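Local coordinates for protein glycoside transferase (Listeria monocytogenes, PDB 6R2M) that probably acts outside the cell as a glycoside hydrolase on exopolysaccharide, at residues A[285-293]-A[305-313]. Residues are numbered along the deposited sequence; the frame is centred on the assembly and turned at random.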
loop_
_atom_site.group_PDB
_atom_site.type_symbol
_atom_site.label_atom_id
_atom_site.label_comp_id
_atom_site.label_asym_id
_atom_site.label_seq_id
_atom_site.Cartn_x
_atom_site.Cartn_y
_atom_site.Cartn_z
ATOM N N LYS A 285 17.154 4.669 3.850
ATOM C CA LYS A 285 17.416 4.274 2.472
ATOM C C LYS A 285 18.549 3.255 2.412
ATOM O O LYS A 285 18.456 2.255 1.692
ATOM C CB LYS A 285 17.740 5.498 1.615
ATOM C CG LYS A 285 17.957 5.144 0.144
ATOM C CD LYS A 285 17.902 6.378 -0.735
ATOM C CE LYS A 285 17.727 6.015 -2.209
ATOM N NZ LYS A 285 19.001 5.585 -2.845
ATOM N N GLU A 286 19.622 3.484 3.175
ATOM C CA GLU A 286 20.720 2.520 3.182
ATOM C C GLU A 286 20.284 1.190 3.787
ATOM O O GLU A 286 20.734 0.130 3.337
ATOM C CB GLU A 286 21.920 3.084 3.937
ATOM C CG GLU A 286 22.533 4.314 3.289
ATOM C CD GLU A 286 23.847 4.710 3.932
ATOM O OE1 GLU A 286 24.514 3.829 4.511
ATOM O OE2 GLU A 286 24.212 5.905 3.864
ATOM N N LEU A 287 19.400 1.223 4.791
ATOM C CA LEU A 287 18.884 -0.017 5.358
ATOM C C LEU A 287 18.008 -0.754 4.354
ATOM O O LEU A 287 18.022 -1.991 4.298
ATOM C CB LEU A 287 18.116 0.285 6.650
ATOM C CG LEU A 287 19.034 0.590 7.848
ATOM C CD1 LEU A 287 18.275 1.267 8.994
ATOM C CD2 LEU A 287 19.674 -0.703 8.357
ATOM N N LEU A 288 17.248 -0.013 3.547
ATOM C CA LEU A 288 16.418 -0.632 2.518
ATOM C C LEU A 288 17.282 -1.286 1.443
ATOM O O LEU A 288 16.982 -2.393 0.982
ATOM C CB LEU A 288 15.485 0.428 1.912
ATOM C CG LEU A 288 14.640 0.013 0.721
ATOM C CD1 LEU A 288 13.714 -1.093 1.181
ATOM C CD2 LEU A 288 13.850 1.194 0.130
ATOM N N GLU A 289 18.369 -0.626 1.048
ATOM C CA GLU A 289 19.283 -1.215 0.073
ATOM C C GLU A 289 19.954 -2.471 0.620
ATOM O O GLU A 289 20.221 -3.413 -0.137
ATOM C CB GLU A 289 20.319 -0.162 -0.351
ATOM C CG GLU A 289 19.674 0.952 -1.186
ATOM C CD GLU A 289 20.513 2.210 -1.295
ATOM O OE1 GLU A 289 21.360 2.462 -0.405
ATOM O OE2 GLU A 289 20.310 2.958 -2.277
ATOM N N LYS A 290 20.188 -2.522 1.932
ATOM C CA LYS A 290 20.833 -3.679 2.542
ATOM C C LYS A 290 19.942 -4.916 2.489
ATOM O O LYS A 290 20.434 -6.037 2.316
ATOM C CB LYS A 290 21.220 -3.330 3.986
ATOM C CG LYS A 290 21.634 -4.513 4.827
ATOM C CD LYS A 290 21.803 -4.193 6.314
ATOM C CE LYS A 290 20.491 -3.820 6.955
ATOM N NZ LYS A 290 20.396 -3.937 8.450
ATOM N N MET A 291 18.632 -4.739 2.638
ATOM C CA MET A 291 17.730 -5.884 2.605
ATOM C C MET A 291 17.821 -6.609 1.276
ATOM O O MET A 291 17.925 -5.989 0.215
ATOM C CB MET A 291 16.288 -5.424 2.853
ATOM C CG MET A 291 16.133 -4.629 4.149
ATOM S SD MET A 291 16.424 -5.579 5.661
ATOM C CE MET A 291 18.147 -5.503 5.896
ATOM N N ASP A 292 17.755 -7.933 1.338
ATOM C CA ASP A 292 17.897 -8.788 0.164
ATOM C C ASP A 292 16.507 -9.191 -0.316
ATOM O O ASP A 292 15.794 -9.934 0.367
ATOM C CB ASP A 292 18.753 -10.009 0.499
ATOM C CG ASP A 292 18.976 -10.917 -0.695
ATOM O OD1 ASP A 292 18.601 -10.539 -1.830
ATOM O OD2 ASP A 292 19.551 -12.014 -0.497
ATOM N N THR A 293 16.114 -8.687 -1.483
ATOM C CA THR A 293 14.830 -9.042 -2.075
ATOM C C THR A 293 14.986 -9.966 -3.283
ATOM O O THR A 293 14.065 -10.059 -4.098
ATOM C CB THR A 293 14.048 -7.786 -2.486
ATOM O OG1 THR A 293 14.832 -6.986 -3.385
ATOM C CG2 THR A 293 13.655 -6.947 -1.270
ATOM N N ILE A 305 8.397 -5.396 -4.422
ATOM C CA ILE A 305 7.970 -4.306 -5.287
ATOM C C ILE A 305 7.982 -2.972 -4.548
ATOM O O ILE A 305 8.207 -1.929 -5.167
ATOM C CB ILE A 305 6.587 -4.604 -5.897
ATOM C CG1 ILE A 305 6.320 -3.687 -7.095
ATOM C CG2 ILE A 305 5.454 -4.512 -4.857
ATOM C CD1 ILE A 305 7.185 -4.013 -8.322
ATOM N N ASN A 306 7.743 -2.961 -3.230
ATOM C CA ASN A 306 7.843 -1.695 -2.513
ATOM C C ASN A 306 9.285 -1.218 -2.422
ATOM O O ASN A 306 9.530 -0.004 -2.434
ATOM C CB ASN A 306 7.227 -1.809 -1.119
ATOM C CG ASN A 306 5.725 -1.545 -1.126
ATOM O OD1 ASN A 306 5.292 -0.442 -1.415
ATOM N ND2 ASN A 306 4.934 -2.563 -0.819
ATOM N N LYS A 307 10.252 -2.140 -2.379
ATOM C CA LYS A 307 11.633 -1.698 -2.487
ATOM C C LYS A 307 11.887 -1.068 -3.858
ATOM O O LYS A 307 12.458 0.027 -3.932
ATOM C CB LYS A 307 12.597 -2.861 -2.206
ATOM C CG LYS A 307 14.054 -2.496 -2.432
ATOM C CD LYS A 307 14.991 -3.547 -1.880
ATOM C CE LYS A 307 16.430 -3.137 -2.121
ATOM N NZ LYS A 307 17.443 -4.091 -1.588
ATOM N N GLU A 308 11.416 -1.707 -4.940
ATOM C CA GLU A 308 11.656 -1.147 -6.269
ATOM C C GLU A 308 10.975 0.206 -6.430
ATOM O O GLU A 308 11.570 1.136 -6.979
ATOM C CB GLU A 308 11.186 -2.107 -7.356
ATOM C CG GLU A 308 11.956 -3.418 -7.388
ATOM C CD GLU A 308 13.454 -3.231 -7.546
ATOM O OE1 GLU A 308 13.881 -2.281 -8.235
ATOM O OE2 GLU A 308 14.207 -4.057 -6.986
ATOM N N ILE A 309 9.725 0.335 -5.964
ATOM C CA ILE A 309 9.030 1.617 -6.087
ATOM C C ILE A 309 9.762 2.703 -5.313
ATOM O O ILE A 309 9.988 3.808 -5.820
ATOM C CB ILE A 309 7.581 1.497 -5.596
ATOM C CG1 ILE A 309 6.776 0.577 -6.511
ATOM C CG2 ILE A 309 6.927 2.906 -5.506
ATOM C CD1 ILE A 309 5.430 0.221 -5.944
ATOM N N THR A 310 10.131 2.409 -4.062
ATOM C CA THR A 310 10.705 3.449 -3.206
ATOM C C THR A 310 12.077 3.886 -3.706
ATOM O O THR A 310 12.422 5.071 -3.636
ATOM C CB THR A 310 10.770 2.952 -1.755
ATOM O OG1 THR A 310 9.444 2.784 -1.247
ATOM C CG2 THR A 310 11.519 3.931 -0.863
ATOM N N LEU A 311 12.873 2.960 -4.233
ATOM C CA LEU A 311 14.176 3.360 -4.752
ATOM C C LEU A 311 14.070 4.107 -6.077
ATOM O O LEU A 311 15.023 4.788 -6.469
ATOM C CB LEU A 311 15.079 2.139 -4.888
ATOM C CG LEU A 311 15.540 1.566 -3.539
ATOM C CD1 LEU A 311 16.474 0.392 -3.767
ATOM C CD2 LEU A 311 16.212 2.638 -2.688
ATOM N N LYS A 312 12.932 4.019 -6.768
ATOM C CA LYS A 312 12.745 4.797 -7.986
ATOM C C LYS A 312 12.070 6.137 -7.742
ATOM O O LYS A 312 12.255 7.062 -8.543
ATOM C CB LYS A 312 11.918 4.006 -9.000
ATOM C CG LYS A 312 12.721 2.942 -9.704
ATOM C CD LYS A 312 12.774 3.149 -11.209
ATOM C CE LYS A 312 13.588 2.047 -11.864
ATOM N NZ LYS A 312 13.442 0.751 -11.143
ATOM N N LYS A 313 11.287 6.269 -6.674
ATOM C CA LYS A 313 10.581 7.518 -6.432
ATOM C C LYS A 313 11.569 8.626 -6.080
ATOM O O LYS A 313 12.679 8.380 -5.603
ATOM C CB LYS A 313 9.548 7.363 -5.313
ATOM C CG LYS A 313 8.392 6.433 -5.632
ATOM C CD LYS A 313 7.495 6.985 -6.732
ATOM C CE LYS A 313 6.548 8.043 -6.201
ATOM N NZ LYS A 313 5.713 7.519 -5.084
HETATM O O HOH W 1 13.363 -5.170 -4.611
#
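K307 drives its ammonium into the C-terminal end of helix 278-290, where three backbone carbonyls gather round it. With CG anti to the backbone N (chi1 175°) and the rest of the chain extended, the side chain is a straight rod that carries NZ across the gap. NZ lies 2.7 Å from M291 O, in that carbonyl's plane and nearly in line with its C=O bond (158°). E289 O, 3.2 Å from NZ, is met from above its plane, and L288 O adds a weak bond. The helix turns into loop here, and the lysine's positive charge probably suits the negative end of the helix dipole.

The tight part is centred on L288. Its CD1 rests against K307 CG at 3.9 Å, the two side chains running past each other in opposite directions, while L288 CD2 meets T310 CG2 at 3.7 Å and also touches L311 CD2. Farther along the lysine, T293 CG2 packs against K307 CD, and one water links T293 OG1 to E308 OE2.

The outer side is looser and exposed: L311 CD2 touches K285 CE (3.7 Å) and lies beside the carboxylate of E289, whose OE2 K285 NZ meets in a salt bridge (3.0 Å) from above its plane.

Segments 285-290 and 305-312 run roughly antiparallel, at 139° between their directions, their axes 10.8 Å apart at closest approach. Helix 262-274 backs both, through L287 on Y265 and T310 bonded to Q270, and helix 50-62 flanks helix 301-312 at I305 and E308.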